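Local structure of Di-haem cytochrome c peroxidase family protein (Burkholderia thailandensis E264, 6NX0) at residues T389-D392 against A393-Y397; Y397-R400 against S401-P404. The protein carries two c-type hemes and probably acts as a cytochrome c peroxidase, passing electrons between the hemes and reducing hydrogen peroxide. All blocks are in the same frame, centred on the assembly; numbering follows the deposited sequence.

Interaction 1: T389-D392 against A393-Y397; sequences TLRD and AVAFY. With HEC (heme c), chain C.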
loop_
_atom_site.group_PDB
_atom_site.type_symbol
_atom_site.label_atom_id
_atom_site.label_comp_id
_atom_site.label_asym_id
_atom_site.label_seq_id
_atom_site.Cartn_x
_atom_site.Cartn_y
_atom_site.Cartn_z
ATOM N N THR A 389 -6.221 -13.553 8.095
ATOM C CA THR A 389 -7.601 -13.119 8.241
ATOM C C THR A 389 -7.642 -11.670 8.675
ATOM O O THR A 389 -6.789 -11.219 9.442
ATOM C CB THR A 389 -8.394 -13.925 9.270
ATOM O OG1 THR A 389 -7.905 -13.631 10.577
ATOM C CG2 THR A 389 -8.293 -15.438 9.004
ATOM N N LEU A 390 -8.648 -10.957 8.181
ATOM C CA LEU A 390 -8.830 -9.563 8.545
ATOM C C LEU A 390 -9.051 -9.419 10.041
ATOM O O LEU A 390 -8.543 -8.481 10.665
ATOM C CB LEU A 390 -10.002 -8.976 7.769
ATOM C CG LEU A 390 -10.375 -7.532 8.127
ATOM C CD1 LEU A 390 -9.157 -6.589 7.918
ATOM C CD2 LEU A 390 -11.568 -7.065 7.344
ATOM N N ARG A 391 -9.794 -10.350 10.653
ATOM C CA ARG A 391 -10.051 -10.212 12.082
ATOM C C ARG A 391 -8.760 -10.260 12.890
ATOM O O ARG A 391 -8.627 -9.530 13.880
ATOM C CB ARG A 391 -11.033 -11.272 12.577
ATOM C CG ARG A 391 -11.542 -10.914 14.001
ATOM C CD ARG A 391 -12.359 -11.989 14.657
ATOM N NE ARG A 391 -12.920 -11.480 15.917
ATOM C CZ ARG A 391 -12.247 -11.421 17.065
ATOM N NH1 ARG A 391 -12.848 -10.933 18.153
ATOM N NH2 ARG A 391 -10.990 -11.843 17.145
ATOM N N ASP A 392 -7.788 -11.085 12.482
ATOM C CA ASP A 392 -6.523 -11.149 13.204
ATOM C C ASP A 392 -5.768 -9.832 13.090
ATOM O O ASP A 392 -5.160 -9.378 14.064
ATOM C CB ASP A 392 -5.649 -12.302 12.687
ATOM C CG ASP A 392 -6.008 -13.646 13.295
ATOM O OD1 ASP A 392 -6.902 -13.715 14.171
ATOM O OD2 ASP A 392 -5.386 -14.642 12.882
ATOM N N ALA A 393 -5.814 -9.201 11.915
ATOM C CA ALA A 393 -5.164 -7.902 11.729
ATOM C C ALA A 393 -5.741 -6.858 12.666
ATOM O O ALA A 393 -4.997 -6.033 13.207
ATOM C CB ALA A 393 -5.295 -7.439 10.286
ATOM N N VAL A 394 -7.066 -6.870 12.857
ATOM C CA VAL A 394 -7.705 -5.917 13.759
ATOM C C VAL A 394 -7.420 -6.279 15.216
ATOM O O VAL A 394 -7.090 -5.413 16.043
ATOM C CB VAL A 394 -9.216 -5.875 13.468
ATOM C CG1 VAL A 394 -9.954 -4.994 14.486
ATOM C CG2 VAL A 394 -9.489 -5.402 12.048
ATOM N N ALA A 395 -7.552 -7.566 15.565
ATOM C CA ALA A 395 -7.331 -8.008 16.939
ATOM C C ALA A 395 -5.906 -7.721 17.410
ATOM O O ALA A 395 -5.680 -7.478 18.596
ATOM C CB ALA A 395 -7.634 -9.504 17.051
ATOM N N PHE A 396 -4.943 -7.717 16.489
ATOM C CA PHE A 396 -3.558 -7.414 16.837
ATOM C C PHE A 396 -3.456 -6.088 17.585
ATOM O O PHE A 396 -2.718 -5.975 18.564
ATOM C CB PHE A 396 -2.718 -7.389 15.550
ATOM C CG PHE A 396 -1.345 -6.790 15.710
ATOM C CD1 PHE A 396 -0.321 -7.525 16.286
ATOM C CD2 PHE A 396 -1.089 -5.480 15.292
ATOM C CE1 PHE A 396 0.937 -6.969 16.434
ATOM C CE2 PHE A 396 0.180 -4.941 15.459
ATOM C CZ PHE A 396 1.163 -5.680 16.016
ATOM N N TYR A 397 -4.171 -5.069 17.121
ATOM C CA TYR A 397 -4.111 -3.765 17.777
ATOM C C TYR A 397 -4.578 -3.843 19.212
ATOM O O TYR A 397 -4.049 -3.135 20.077
ATOM C CB TYR A 397 -4.955 -2.749 17.035
ATOM C CG TYR A 397 -4.371 -2.342 15.716
ATOM C CD1 TYR A 397 -3.408 -1.342 15.649
ATOM C CD2 TYR A 397 -4.787 -2.942 14.537
ATOM C CE1 TYR A 397 -2.878 -0.957 14.437
ATOM C CE2 TYR A 397 -4.267 -2.556 13.318
ATOM C CZ TYR A 397 -3.308 -1.572 13.280
ATOM O OH TYR A 397 -2.782 -1.167 12.099
HETATM FE FE HEC C . -3.700 0.185 11.003
HETATM C CHA HEC C . -2.078 -1.668 8.619
HETATM C CHB HEC C . -6.531 -1.708 10.563
HETATM C CHC HEC C . -5.100 1.572 13.811
HETATM C CHD HEC C . -1.062 2.338 11.235
HETATM N NA HEC C . -4.222 -1.347 9.779
HETATM C C1A HEC C . -3.399 -1.926 8.832
HETATM C C2A HEC C . -4.120 -3.038 8.269
HETATM C C3A HEC C . -5.376 -2.982 8.730
HETATM C C4A HEC C . -5.467 -1.919 9.699
HETATM C CMA HEC C . -6.495 -3.992 8.492
HETATM C CAA HEC C . -3.599 -3.949 7.135
HETATM C CBA HEC C . -3.940 -3.378 5.769
HETATM C CGA HEC C . -3.367 -4.130 4.592
HETATM O O1A HEC C . -3.502 -3.565 3.465
HETATM O O2A HEC C . -2.559 -5.084 4.768
HETATM N NB HEC C . -5.457 0.008 11.980
HETATM C C1B HEC C . -6.525 -0.804 11.589
HETATM C C2B HEC C . -7.603 -0.627 12.545
HETATM C C3B HEC C . -7.203 0.222 13.489
HETATM C C4B HEC C . -5.867 0.670 13.120
HETATM C CMB HEC C . -8.994 -1.299 12.408
HETATM C CAB HEC C . -7.926 0.645 14.793
HETATM C CBB HEC C . -8.205 -0.589 15.681
HETATM N NC HEC C . -3.223 1.714 12.231
HETATM C C1C HEC C . -3.906 2.077 13.376
HETATM C C2C HEC C . -3.168 3.138 14.002
HETATM C C3C HEC C . -2.102 3.421 13.242
HETATM C C4C HEC C . -2.091 2.504 12.127
HETATM C CMC HEC C . -3.681 3.837 15.281
HETATM C CAC HEC C . -1.168 4.635 13.368
HETATM C CBC HEC C . -0.431 4.539 14.721
HETATM N ND HEC C . -1.931 0.331 10.049
HETATM C C1D HEC C . -0.972 1.311 10.329
HETATM C C2D HEC C . 0.235 0.959 9.641
HETATM C C3D HEC C . -0.031 -0.304 8.918
HETATM C C4D HEC C . -1.412 -0.614 9.170
HETATM C CMD HEC C . 1.562 1.711 9.641
HETATM C CAD HEC C . 0.965 -1.105 8.068
HETATM C CBD HEC C . 1.752 -2.008 8.998
HETATM C CGD HEC C . 2.473 -3.086 8.230
HETATM O O1D HEC C . 2.194 -3.254 7.017
HETATM O O2D HEC C . 3.197 -3.887 8.889
#
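Leu390 and Val394 meet one turn apart at the start of helix 390-399, where Val394 N donates to Leu390 O at 3.1 Å. Their side chains touch more loosely, through Leu390 CD1 and Val394 CG2, and both reach the heme: Leu390 CD1 packs on methyl CMA, while CG2 of Val394 comes near methyl CMB. Thr389 is the N-cap; its OG1 accepts from Asp392 N at 3.2 Å, and the next turn is closed by Ala395 N to Arg391 O and Phe396 N to Asp392 O.

Tyr397 can be followed outward to the metal. Its CB approaches vinyl-derived CBB of the heme at 4.1 Å, and chi1 of -71°, with CG anti to the carbonyl carbon, directs the ring at the porphyrin. CD1 lies by heme CHC, and CD2 near NB and C4B. CE1 is 3.4 Å from heme C1C. CE2 comes within 3.1 Å of heme NB. One ring face has heme C4B 3.4 Å above its plane, offset toward the rim, and heme ND lies in plane at the edge. CZ nears the iron, and Tyr397 OH binds heme FE at 2.0 Å. His305 supplies the other axial ligand.

Away from the heme, Arg391 extends to salt bridges with Asp448 and Asp444. Leu390 packs on Leu454 and Val394 on both Val447 and Leu454, fastening helix 390-399 against helix 444-455.

Interaction 2: Y397-R400 against S401-P404; sequences YNTR and STDP. With HEC (heme c), chain C.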
loop_
_atom_site.group_PDB
_atom_site.type_symbol
_atom_site.label_atom_id
_atom_site.label_comp_id
_atom_site.label_asym_id
_atom_site.label_seq_id
_atom_site.Cartn_x
_atom_site.Cartn_y
_atom_site.Cartn_z
ATOM N N TYR A 397 -4.171 -5.069 17.121
ATOM C CA TYR A 397 -4.111 -3.765 17.777
ATOM C C TYR A 397 -4.578 -3.843 19.212
ATOM O O TYR A 397 -4.049 -3.135 20.077
ATOM C CB TYR A 397 -4.955 -2.749 17.035
ATOM C CG TYR A 397 -4.371 -2.342 15.716
ATOM C CD1 TYR A 397 -3.408 -1.342 15.649
ATOM C CD2 TYR A 397 -4.787 -2.942 14.537
ATOM C CE1 TYR A 397 -2.878 -0.957 14.437
ATOM C CE2 TYR A 397 -4.267 -2.556 13.318
ATOM C CZ TYR A 397 -3.308 -1.572 13.280
ATOM O OH TYR A 397 -2.782 -1.167 12.099
ATOM N N ASN A 398 -5.559 -4.695 19.486
ATOM C CA ASN A 398 -6.155 -4.697 20.812
ATOM C C ASN A 398 -5.254 -5.334 21.867
ATOM O O ASN A 398 -5.268 -4.897 23.028
ATOM C CB ASN A 398 -7.499 -5.417 20.766
ATOM C CG ASN A 398 -8.358 -5.119 21.963
ATOM O OD1 ASN A 398 -8.353 -4.002 22.489
ATOM N ND2 ASN A 398 -9.122 -6.129 22.405
ATOM N N THR A 399 -4.494 -6.387 21.531
ATOM C CA THR A 399 -3.729 -7.084 22.559
ATOM C C THR A 399 -2.238 -7.230 22.240
ATOM O O THR A 399 -1.544 -7.972 22.934
ATOM C CB THR A 399 -4.345 -8.457 22.887
ATOM O OG1 THR A 399 -4.393 -9.319 21.742
ATOM C CG2 THR A 399 -5.753 -8.288 23.458
ATOM N N ARG A 400 -1.715 -6.533 21.219
ATOM C CA ARG A 400 -0.268 -6.486 21.016
ATOM C C ARG A 400 0.461 -6.132 22.307
ATOM O O ARG A 400 1.453 -6.773 22.677
ATOM C CB ARG A 400 0.079 -5.448 19.931
ATOM C CG ARG A 400 1.578 -5.421 19.566
ATOM C CD ARG A 400 2.032 -4.108 18.905
ATOM N NE ARG A 400 2.315 -3.096 19.899
ATOM C CZ ARG A 400 2.682 -1.856 19.627
ATOM N NH1 ARG A 400 2.835 -1.437 18.381
ATOM N NH2 ARG A 400 2.906 -1.024 20.622
ATOM N N SER A 401 -0.025 -5.098 22.996
ATOM C CA SER A 401 0.664 -4.560 24.164
ATOM C C SER A 401 0.330 -5.317 25.442
ATOM O O SER A 401 1.197 -5.446 26.319
ATOM C CB SER A 401 0.320 -3.078 24.332
ATOM O OG SER A 401 -1.060 -2.867 24.603
ATOM N N THR A 402 -0.902 -5.820 25.564
ATOM C CA THR A 402 -1.316 -6.515 26.781
ATOM C C THR A 402 -0.928 -7.990 26.775
ATOM O O THR A 402 -0.789 -8.585 27.851
ATOM C CB THR A 402 -2.835 -6.393 26.980
ATOM O OG1 THR A 402 -3.513 -6.996 25.870
ATOM C CG2 THR A 402 -3.257 -4.948 27.107
ATOM N N ASP A 403 -0.731 -8.590 25.596
ATOM C CA ASP A 403 -0.458 -10.022 25.470
ATOM C C ASP A 403 0.541 -10.235 24.340
ATOM O O ASP A 403 0.242 -10.901 23.341
ATOM C CB ASP A 403 -1.751 -10.786 25.215
ATOM C CG ASP A 403 -1.581 -12.301 25.333
ATOM O OD1 ASP A 403 -0.475 -12.771 25.697
ATOM O OD2 ASP A 403 -2.569 -13.018 25.042
ATOM N N PRO A 404 1.753 -9.693 24.475
ATOM C CA PRO A 404 2.737 -9.853 23.388
ATOM C C PRO A 404 3.021 -11.298 23.036
ATOM O O PRO A 404 3.267 -11.587 21.856
ATOM C CB PRO A 404 3.986 -9.138 23.927
ATOM C CG PRO A 404 3.754 -9.005 25.421
ATOM C CD PRO A 404 2.291 -8.882 25.583
HETATM FE FE HEC C . -3.700 0.185 11.003
HETATM C CHA HEC C . -2.078 -1.668 8.619
HETATM C CHB HEC C . -6.531 -1.708 10.563
HETATM C CHC HEC C . -5.100 1.572 13.811
HETATM C CHD HEC C . -1.062 2.338 11.235
HETATM N NA HEC C . -4.222 -1.347 9.779
HETATM C C1A HEC C . -3.399 -1.926 8.832
HETATM C C2A HEC C . -4.120 -3.038 8.269
HETATM C C3A HEC C . -5.376 -2.982 8.730
HETATM C C4A HEC C . -5.467 -1.919 9.699
HETATM C CMA HEC C . -6.495 -3.992 8.492
HETATM C CAA HEC C . -3.599 -3.949 7.135
HETATM C CBA HEC C . -3.940 -3.378 5.769
HETATM C CGA HEC C . -3.367 -4.130 4.592
HETATM O O1A HEC C . -3.502 -3.565 3.465
HETATM O O2A HEC C . -2.559 -5.084 4.768
HETATM N NB HEC C . -5.457 0.008 11.980
HETATM C C1B HEC C . -6.525 -0.804 11.589
HETATM C C2B HEC C . -7.603 -0.627 12.545
HETATM C C3B HEC C . -7.203 0.222 13.489
HETATM C C4B HEC C . -5.867 0.670 13.120
HETATM C CMB HEC C . -8.994 -1.299 12.408
HETATM C CAB HEC C . -7.926 0.645 14.793
HETATM C CBB HEC C . -8.205 -0.589 15.681
HETATM N NC HEC C . -3.223 1.714 12.231
HETATM C C1C HEC C . -3.906 2.077 13.376
HETATM C C2C HEC C . -3.168 3.138 14.002
HETATM C C3C HEC C . -2.102 3.421 13.242
HETATM C C4C HEC C . -2.091 2.504 12.127
HETATM C CMC HEC C . -3.681 3.837 15.281
HETATM C CAC HEC C . -1.168 4.635 13.368
HETATM C CBC HEC C . -0.431 4.539 14.721
HETATM N ND HEC C . -1.931 0.331 10.049
HETATM C C1D HEC C . -0.972 1.311 10.329
HETATM C C2D HEC C . 0.235 0.959 9.641
HETATM C C3D HEC C . -0.031 -0.304 8.918
HETATM C C4D HEC C . -1.412 -0.614 9.170
HETATM C CMD HEC C . 1.562 1.711 9.641
HETATM C CAD HEC C . 0.965 -1.105 8.068
HETATM C CBD HEC C . 1.752 -2.008 8.998
HETATM C CGD HEC C . 2.473 -3.086 8.230
HETATM O O1D HEC C . 2.194 -3.254 7.017
HETATM O O2D HEC C . 3.197 -3.887 8.889
HETATM O O HOH W 1 -2.298 -3.521 22.209
#
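The C-terminal end of the heme-ligating helix 390-399 turns here into the short connection that leads to helix 404-407. Thr399 O accepts from Asp403 N at 2.9 Å, an i to i+4 bond at this end of the helix. Beside it, the hydroxyl of Thr402 comes against the backbone and side-chain base of Thr399: Thr402 OG1 is 3.3 Å from Thr399 CA and 3.4 Å from Thr399 CB. A chi1 of 61° places that oxygen between the backbone N and carbonyl carbon of Thr402, and the two threonine side chains cross obliquely.

A water bridges the overlapping turn before it, donating to Tyr397 O at 2.8 Å and accepting from Ser401 N at 2.9 Å. It thus links the backbone of the iron-ligating residue to the chain four residues on. Further along, the ring of Pro404 rests on the preceding turn, with its CB and CD each 3.7 Å from Arg400 O.

The polar side chains tie this turn to its surroundings. Arg400, bent at chi3 (83°), hydrogen-bonds through NH1 to Ile327 O and through NH2 to Asn426 O, and Ser401 OG is hydrogen-bonded to Arg434 O. Asn398 ND2 bonds Met442 O just ahead of helix 444-455, while Thr399 OG1 forms a hydrogen bond with Trp407 NE1 at the end of helix 404-407.

How the interactions relate
From the N-terminal side, the chain enters interaction 1 at the N-cap of helix 390-399, runs through its first turns and reaches Tyr397, where interaction 2 begins. The two are consecutive: neither encloses nor crosses the other, their centres lie about 11 Å apart, and Tyr397 is the residue they share. Each closes short local turns, interaction 1 within the helix and interaction 2 where the helix gives way to the connection before helix 404-407. Interaction 1 joins the helix to helix 444-455 and the heme face; interaction 2 joins its far end to surrounding loops and helix 404-407. Tyr397, near the C-terminal end of the helix, is where the heme contact and the turn into the connection meet.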